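Protein-S-isoprenylcysteine O-methyltransferase (Tribolium castaneum, PDB 5V7P) catalyses the S-adenosyl-L-methionine-dependent methylation of isoprenylated C-terminal cysteine residues, converting the terminal carboxylate into a methyl ester. Local coordinates at residues V22-N27 with L75-Y80; H196-H201 with Q260-Y265. All coordinates share one frame; numbering follows the deposited sequence. Where two conformers were deposited one is given.

Interaction 1: residues V22-N27 with L75-Y80; sequences VICMFN and LVLGLY. With MPG ([(Z)-octadec-9-enyl] (2R)-2,3-bis(oxidanyl)propanoate), chain Z; UND (undecane), chain E; MPG ([(Z)-octadec-9-enyl] (2R)-2,3-bis(oxidanyl)propanoate), chain Y.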
# COMPACT_ATOMS: atom_id res chain seq x y z
N VAL A 22 -3.84 -17.98 -24.14
CA VAL A 22 -4.08 -19.10 -25.05
C VAL A 22 -5.24 -19.95 -24.55
O VAL A 22 -6.09 -20.39 -25.33
CB VAL A 22 -2.79 -19.94 -25.21
CG1 VAL A 22 -3.05 -21.20 -26.02
CG2 VAL A 22 -1.70 -19.10 -25.86
N ILE A 23 -5.30 -20.20 -23.24
CA ILE A 23 -6.36 -21.03 -22.68
C ILE A 23 -7.72 -20.39 -22.94
O ILE A 23 -8.66 -21.06 -23.39
CB ILE A 23 -6.13 -21.26 -21.17
CG1 ILE A 23 -4.82 -22.03 -20.96
CG2 ILE A 23 -7.30 -22.03 -20.55
CD1 ILE A 23 -4.38 -22.11 -19.51
N CYS A 24 -7.85 -19.09 -22.65
CA CYS A 24 -9.13 -18.42 -22.84
C CYS A 24 -9.50 -18.33 -24.32
O CYS A 24 -10.67 -18.48 -24.68
CB CYS A 24 -9.09 -17.03 -22.20
SG CYS A 24 -8.91 -17.06 -20.40
N MET A 25 -8.51 -18.07 -25.18
CA MET A 25 -8.78 -18.09 -26.62
C MET A 25 -9.33 -19.44 -27.05
O MET A 25 -10.30 -19.51 -27.82
CB MET A 25 -7.51 -17.76 -27.40
CG MET A 25 -7.09 -16.30 -27.34
SD MET A 25 -8.24 -15.18 -28.17
CE MET A 25 -8.10 -15.72 -29.87
N PHE A 26 -8.73 -20.53 -26.57
CA PHE A 26 -9.21 -21.86 -26.90
C PHE A 26 -10.62 -22.08 -26.39
O PHE A 26 -11.49 -22.60 -27.10
CB PHE A 26 -8.27 -22.93 -26.33
CG PHE A 26 -7.11 -23.28 -27.22
CD1 PHE A 26 -7.28 -23.47 -28.58
CD2 PHE A 26 -5.83 -23.44 -26.70
CE1 PHE A 26 -6.22 -23.80 -29.40
CE2 PHE A 26 -4.76 -23.77 -27.51
CZ PHE A 26 -4.96 -23.95 -28.86
N ASN A 27 -10.88 -21.69 -25.13
CA ASN A 27 -12.20 -21.92 -24.55
C ASN A 27 -13.27 -21.10 -25.24
O ASN A 27 -14.44 -21.50 -25.26
CB ASN A 27 -12.16 -21.59 -23.06
CG ASN A 27 -11.39 -22.61 -22.25
OD1 ASN A 27 -10.76 -23.51 -22.81
ND2 ASN A 27 -11.43 -22.48 -20.93
N LEU A 75 -5.17 -10.56 -14.68
CA LEU A 75 -5.29 -9.64 -15.81
C LEU A 75 -6.06 -10.28 -16.96
O LEU A 75 -7.06 -9.74 -17.44
CB LEU A 75 -3.89 -9.21 -16.28
CG LEU A 75 -3.82 -8.40 -17.58
CD1 LEU A 75 -4.69 -7.15 -17.50
CD2 LEU A 75 -2.39 -8.04 -17.90
N VAL A 76 -5.60 -11.45 -17.42
CA VAL A 76 -6.23 -12.09 -18.57
C VAL A 76 -7.67 -12.49 -18.25
O VAL A 76 -8.58 -12.29 -19.05
CB VAL A 76 -5.40 -13.30 -19.03
CG1 VAL A 76 -6.16 -14.17 -20.03
CG2 VAL A 76 -4.09 -12.82 -19.64
N LEU A 77 -7.89 -13.08 -17.07
CA LEU A 77 -9.24 -13.46 -16.68
C LEU A 77 -10.16 -12.25 -16.62
O LEU A 77 -11.34 -12.33 -16.98
CB LEU A 77 -9.22 -14.19 -15.34
CG LEU A 77 -9.40 -15.71 -15.41
CD1 LEU A 77 -8.40 -16.35 -16.37
CD2 LEU A 77 -9.26 -16.31 -14.02
N GLY A 78 -9.63 -11.11 -16.18
CA GLY A 78 -10.43 -9.90 -16.16
C GLY A 78 -10.88 -9.48 -17.55
O GLY A 78 -12.06 -9.22 -17.79
N LEU A 79 -9.93 -9.42 -18.49
CA LEU A 79 -10.27 -9.09 -19.87
C LEU A 79 -11.17 -10.16 -20.48
O LEU A 79 -12.07 -9.86 -21.27
CB LEU A 79 -9.00 -8.93 -20.69
CG LEU A 79 -8.10 -7.75 -20.30
CD1 LEU A 79 -6.75 -7.85 -21.00
CD2 LEU A 79 -8.77 -6.43 -20.63
N TYR A 80 -10.94 -11.43 -20.12
CA TYR A 80 -11.79 -12.51 -20.59
C TYR A 80 -13.23 -12.30 -20.14
O TYR A 80 -14.17 -12.42 -20.94
CB TYR A 80 -11.24 -13.84 -20.07
CG TYR A 80 -11.99 -15.08 -20.51
CD1 TYR A 80 -12.33 -15.27 -21.84
CD2 TYR A 80 -12.31 -16.08 -19.59
CE1 TYR A 80 -13.00 -16.41 -22.24
CE2 TYR A 80 -12.98 -17.22 -19.99
CZ TYR A 80 -13.32 -17.38 -21.31
OH TYR A 80 -13.98 -18.52 -21.71
C2 MPG Z . -3.37 -25.33 -23.58
C3 MPG Z . -2.89 -23.92 -23.24
C4 MPG Z . -1.59 -24.00 -22.46
C5 MPG Z . -0.44 -24.32 -23.42
C6 MPG Z . 0.87 -23.82 -22.83
C7 MPG Z . 1.62 -23.02 -23.89
C8 MPG Z . 0.90 -21.69 -24.13
C9 MPG Z . 1.61 -20.92 -25.25
C10 MPG Z . 2.71 -20.25 -24.99
C11 MPG Z . 3.29 -20.22 -23.58
O1 MPG Z . -5.69 -25.44 -24.13
C1 MPG Z . -4.79 -25.52 -23.06
CXD MPG Z . -7.26 -27.12 -23.06
O2 MPG Z . -7.86 -28.33 -23.42
C21 MPG Z . -8.34 -26.13 -22.63
O3 MPG Z . -8.00 -24.83 -23.05
O4 MPG Z . -6.61 -27.10 -25.33
CX3 MPG Z . -6.51 -26.57 -24.27
C1 UND E . -7.15 -10.98 -23.55
C2 UND E . -8.00 -12.21 -23.22
C3 UND E . -8.63 -12.75 -24.50
C4 UND E . -9.62 -13.87 -24.14
C5 UND E . -10.41 -14.26 -25.39
C6 UND E . -11.59 -13.31 -25.57
C7 UND E . -12.17 -13.47 -26.97
C8 UND E . -13.58 -12.89 -27.02
C9 UND E . -13.70 -11.91 -28.18
C10 UND E . -15.17 -11.49 -28.32
C11 UND E . -15.25 -10.16 -29.07
C2 MPG Y . -17.94 -17.48 -19.21
C3 MPG Y . -16.56 -17.97 -18.78
C4 MPG Y . -16.36 -17.67 -17.30
C5 MPG Y . -14.92 -17.24 -17.03
C6 MPG Y . -14.75 -17.03 -15.53
C7 MPG Y . -13.57 -17.85 -14.99
C8 MPG Y . -13.83 -18.27 -13.54
C9 MPG Y . -13.02 -17.41 -12.58
C10 MPG Y . -13.33 -17.35 -11.30
C11 MPG Y . -14.51 -18.13 -10.73
C12 MPG Y . -14.44 -18.16 -9.21
C13 MPG Y . -15.22 -19.36 -8.68
O1 MPG Y . -19.49 -17.41 -21.02
C1 MPG Y . -18.21 -17.85 -20.66
CXD MPG Y . -20.95 -17.31 -23.11
O2 MPG Y . -21.10 -16.39 -24.15
C21 MPG Y . -22.14 -17.17 -22.15
O3 MPG Y . -23.26 -17.80 -22.71
O4 MPG Y . -18.75 -16.51 -22.95
CX3 MPG Y . -19.64 -17.04 -22.37
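The ring of Y80 carries one face under C24, whose SG sits 3.6 Å above the ring plane, shifted toward the rim. Measured to the ring centroid, C24 SG is 3.9 Å away and 23° off the normal, which defines a sulfur-aromatic contact. The CB of C24 joins it over the same face as a CH-pi donor. Two lipid-like chains meet the ring obliquely, through C4 of undecane and through C5 of the chain Y glycerate ester, the latter 3.5 Å from Y80 CE2. The ring reaches the cysteine because its CG stands anti to the backbone N (chi1 -178°), which carries it off its own helix toward residues 22-27. Beside the sulfur lie two aliphatic tips, V76 CG1 at 4.0 Å from C24 SG and L77 CD1 slightly farther. Farther along, the phenol oxygen comes to N27, with Y80 OH 3.8 Å from N27 CB; no hydrogen bond joins the two segments. Instead, Y80 OH and N27 ND2 both bond to N38 OD1 on helix 35-56, so the side-chain oxygen of N38 links the two polar ends. The other end of the N27 amide, OD1, accepts a hydrogen bond of 3.1 Å from O3 of the chain Z ester. With an alanine in place of the tyrosine, the sulfur of C24 would probably lose the ring beneath it and N38 OD1 its phenol partner. The segment axes approach to 10.5 Å at a signed crossing angle of -26°, a spacing bridged by the ring and the thiol. Between helices 4-29 and 59-84, the chemistry is therefore mainly dispersion around a polarisable sulfur, with the few buried polar groups satisfied by a third helix and by lipid.

Interaction 2: residues H196-H201 with Q260-Y265; sequences HVLVTH and QQYCDY. With SAH (S-adenosyl-L-homocysteine), chain C; MPG ([(Z)-octadec-9-enyl] (2R)-2,3-bis(oxidanyl)propanoate), chain B.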
# COMPACT_ATOMS: atom_id res chain seq x y z
N HIS A 196 19.25 11.49 -0.07
CA HIS A 196 17.86 11.92 -0.19
C HIS A 196 17.81 13.42 -0.47
O HIS A 196 18.29 14.22 0.34
CB HIS A 196 17.10 11.57 1.08
CG HIS A 196 15.62 11.75 0.97
ND1 HIS A 196 14.76 11.50 2.02
CD2 HIS A 196 14.84 12.14 -0.07
CE1 HIS A 196 13.52 11.74 1.63
NE2 HIS A 196 13.54 12.13 0.37
N VAL A 197 17.23 13.79 -1.60
CA VAL A 197 17.13 15.19 -2.01
C VAL A 197 15.66 15.54 -2.20
O VAL A 197 14.80 14.67 -2.37
CB VAL A 197 17.93 15.48 -3.29
CG1 VAL A 197 19.41 15.24 -3.07
CG2 VAL A 197 17.42 14.63 -4.46
N LEU A 198 15.38 16.84 -2.15
CA LEU A 198 14.02 17.32 -2.33
C LEU A 198 13.68 17.40 -3.82
O LEU A 198 14.48 17.86 -4.63
CB LEU A 198 13.85 18.69 -1.68
CG LEU A 198 12.47 19.35 -1.81
CD1 LEU A 198 11.38 18.45 -1.25
CD2 LEU A 198 12.47 20.70 -1.11
N VAL A 199 12.48 16.95 -4.16
CA VAL A 199 11.99 16.90 -5.53
C VAL A 199 10.85 17.90 -5.64
O VAL A 199 9.86 17.81 -4.91
CB VAL A 199 11.52 15.48 -5.92
CG1 VAL A 199 11.03 15.45 -7.36
CG2 VAL A 199 12.64 14.47 -5.70
N THR A 200 10.99 18.86 -6.56
CA THR A 200 9.99 19.90 -6.76
C THR A 200 9.64 20.10 -8.23
O THR A 200 8.89 21.03 -8.55
CB THR A 200 10.47 21.23 -6.17
OG1 THR A 200 11.68 21.64 -6.81
CG2 THR A 200 10.72 21.10 -4.67
N HIS A 201 10.16 19.26 -9.12
CA HIS A 201 9.92 19.38 -10.55
C HIS A 201 8.97 18.29 -11.02
O HIS A 201 8.64 17.35 -10.29
CB HIS A 201 11.24 19.32 -11.32
CG HIS A 201 11.92 17.99 -11.25
ND1 HIS A 201 12.67 17.59 -10.16
CD2 HIS A 201 11.97 16.96 -12.14
CE1 HIS A 201 13.15 16.38 -10.38
NE2 HIS A 201 12.74 15.98 -11.57
N GLN A 260 13.74 24.92 5.55
CA GLN A 260 13.01 25.98 4.88
C GLN A 260 12.72 25.64 3.42
O GLN A 260 11.75 26.15 2.86
CB GLN A 260 13.79 27.30 4.97
CG GLN A 260 13.04 28.51 4.43
CD GLN A 260 11.86 28.89 5.29
OE1 GLN A 260 11.89 28.73 6.51
NE2 GLN A 260 10.81 29.40 4.66
N GLN A 261 13.55 24.81 2.79
CA GLN A 261 13.29 24.42 1.41
C GLN A 261 11.92 23.76 1.28
O GLN A 261 11.20 24.01 0.31
CB GLN A 261 14.39 23.49 0.90
CG GLN A 261 15.59 24.22 0.30
CD GLN A 261 16.45 24.90 1.35
OE1 GLN A 261 16.42 26.12 1.51
NE2 GLN A 261 17.24 24.10 2.06
N TYR A 262 11.55 22.91 2.24
CA TYR A 262 10.22 22.32 2.21
C TYR A 262 9.16 23.31 2.68
O TYR A 262 8.03 23.27 2.19
CB TYR A 262 10.16 21.05 3.06
CG TYR A 262 8.99 20.18 2.68
CD1 TYR A 262 9.05 19.36 1.56
CD2 TYR A 262 7.81 20.20 3.42
CE1 TYR A 262 7.98 18.57 1.20
CE2 TYR A 262 6.73 19.40 3.06
CZ TYR A 262 6.83 18.59 1.95
OH TYR A 262 5.77 17.80 1.57
N CYS A 263 9.50 24.18 3.63
CA CYS A 263 8.57 25.22 4.04
C CYS A 263 8.18 26.10 2.85
O CYS A 263 7.00 26.39 2.64
CB CYS A 263 9.17 26.06 5.17
SG CYS A 263 7.99 27.15 6.00
N ASP A 264 9.17 26.51 2.06
CA ASP A 264 8.87 27.28 0.84
C ASP A 264 8.05 26.45 -0.13
O ASP A 264 7.19 26.97 -0.85
CB ASP A 264 10.17 27.74 0.18
CG ASP A 264 11.00 28.63 1.08
OD1 ASP A 264 10.43 29.29 1.98
OD2 ASP A 264 12.23 28.68 0.89
N TYR A 265 8.32 25.14 -0.19
CA TYR A 265 7.60 24.25 -1.09
C TYR A 265 6.14 24.11 -0.69
O TYR A 265 5.26 23.97 -1.55
CB TYR A 265 8.30 22.89 -1.11
CG TYR A 265 7.70 21.86 -2.04
CD1 TYR A 265 7.44 22.15 -3.37
CD2 TYR A 265 7.44 20.57 -1.59
CE1 TYR A 265 6.91 21.19 -4.22
CE2 TYR A 265 6.92 19.61 -2.42
CZ TYR A 265 6.65 19.92 -3.74
OH TYR A 265 6.13 18.95 -4.56
N SAH C . 4.38 11.70 -0.74
CA SAH C . 5.06 11.59 -2.03
CB SAH C . 6.08 10.45 -1.99
CG SAH C . 5.53 9.12 -1.49
SD SAH C . 6.86 7.92 -1.24
C SAH C . 4.06 11.36 -3.16
O SAH C . 2.90 11.03 -2.92
OXT SAH C . 4.39 11.51 -4.34
C5' SAH C . 7.20 8.41 0.47
C4' SAH C . 8.62 8.91 0.69
O4' SAH C . 8.90 9.97 -0.20
C3' SAH C . 8.78 9.46 2.10
O3' SAH C . 9.80 8.76 2.79
C2' SAH C . 9.13 10.92 1.95
O2' SAH C . 10.19 11.29 2.80
C1' SAH C . 9.49 11.07 0.47
N9 SAH C . 9.02 12.34 -0.13
C8 SAH C . 7.77 12.89 -0.04
N7 SAH C . 7.76 14.05 -0.75
C5 SAH C . 8.98 14.23 -1.29
C6 SAH C . 9.51 15.23 -2.09
N6 SAH C . 8.76 16.27 -2.46
N1 SAH C . 10.83 15.15 -2.49
C2 SAH C . 11.60 14.08 -2.10
N3 SAH C . 11.07 13.09 -1.31
C4 SAH C . 9.78 13.16 -0.91
C2 MPG B . 9.61 11.00 -15.48
C3 MPG B . 8.91 11.29 -16.80
C4 MPG B . 7.67 10.40 -16.96
C5 MPG B . 6.70 11.06 -17.93
C6 MPG B . 5.76 10.02 -18.52
C7 MPG B . 4.61 10.72 -19.24
C8 MPG B . 3.41 9.77 -19.34
C9 MPG B . 2.70 10.02 -20.67
C10 MPG B . 1.94 9.11 -21.24
C11 MPG B . 1.73 7.73 -20.60
C12 MPG B . 0.48 7.07 -21.19
C13 MPG B . 0.74 5.59 -21.41
C14 MPG B . -0.59 4.87 -21.68
O1 MPG B . 11.81 11.34 -14.63
C1 MPG B . 11.10 10.77 -15.69
CXD MPG B . 14.24 11.72 -13.99
O2 MPG B . 15.04 11.05 -13.05
C21 MPG B . 13.66 12.99 -13.36
O3 MPG B . 14.65 13.62 -12.59
O4 MPG B . 13.28 9.64 -14.55
CX3 MPG B . 13.09 10.81 -14.41
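L198 points its CD1 at the edge of the Y262 ring, in the ring plane, 3.8 Å from Y262 CD1. The same methyl also borders the adenine of S-adenosyl-L-homocysteine, 3.6 Å from its N1, so it fills the angle between tyrosine and ligand; this is the tight part of the contact. The outer side is looser. T200, although at the surface, still lays CG2 over one face of Y265, 4.0 Å from the ring centroid and 23° off the normal, a CH-pi contact with a ring fixed at its far end by the bond of Y265 OH to Y204 O. The bent Q261 side chain, by contrast, offers only its CB to L198 CD2, at 3.9 Å, while its amide end leads away. No hydrogen bond crosses between the segments. Several polar groups of the loop go to adenine instead: V199 N donates to N1, V199 O accepts from N6, and H196 NE2 donates to N3 almost straight (175°, 3.1 Å between H196 NE2 and the ligand's N3). Paired main-chain bonds reading the N1 and N6 edge, with Y265 of helix 260-268 beside N6, make this the adenine pocket of the cofactor site of isoprenylcysteine methyltransferase.

In the fold
Interactions 1 and 2 are well separated, with no touch between them. Their centres are 46 Å apart, on opposite sides of the chain's centre, and their nearest atoms remain about 29 Å apart. Along the chain they run in series, 22-27/75-80 closing before 196-201/260-265 opens. The first joins two probable membrane-spanning helices among bound lipid and alkane molecules and lies away from the annotated cofactor site. The second belongs to the probable cytoplasmic region and forms part of that site, which Q189, H209, S211, Y212 and E250 help to complete through further hydrogen bonds to the ligand.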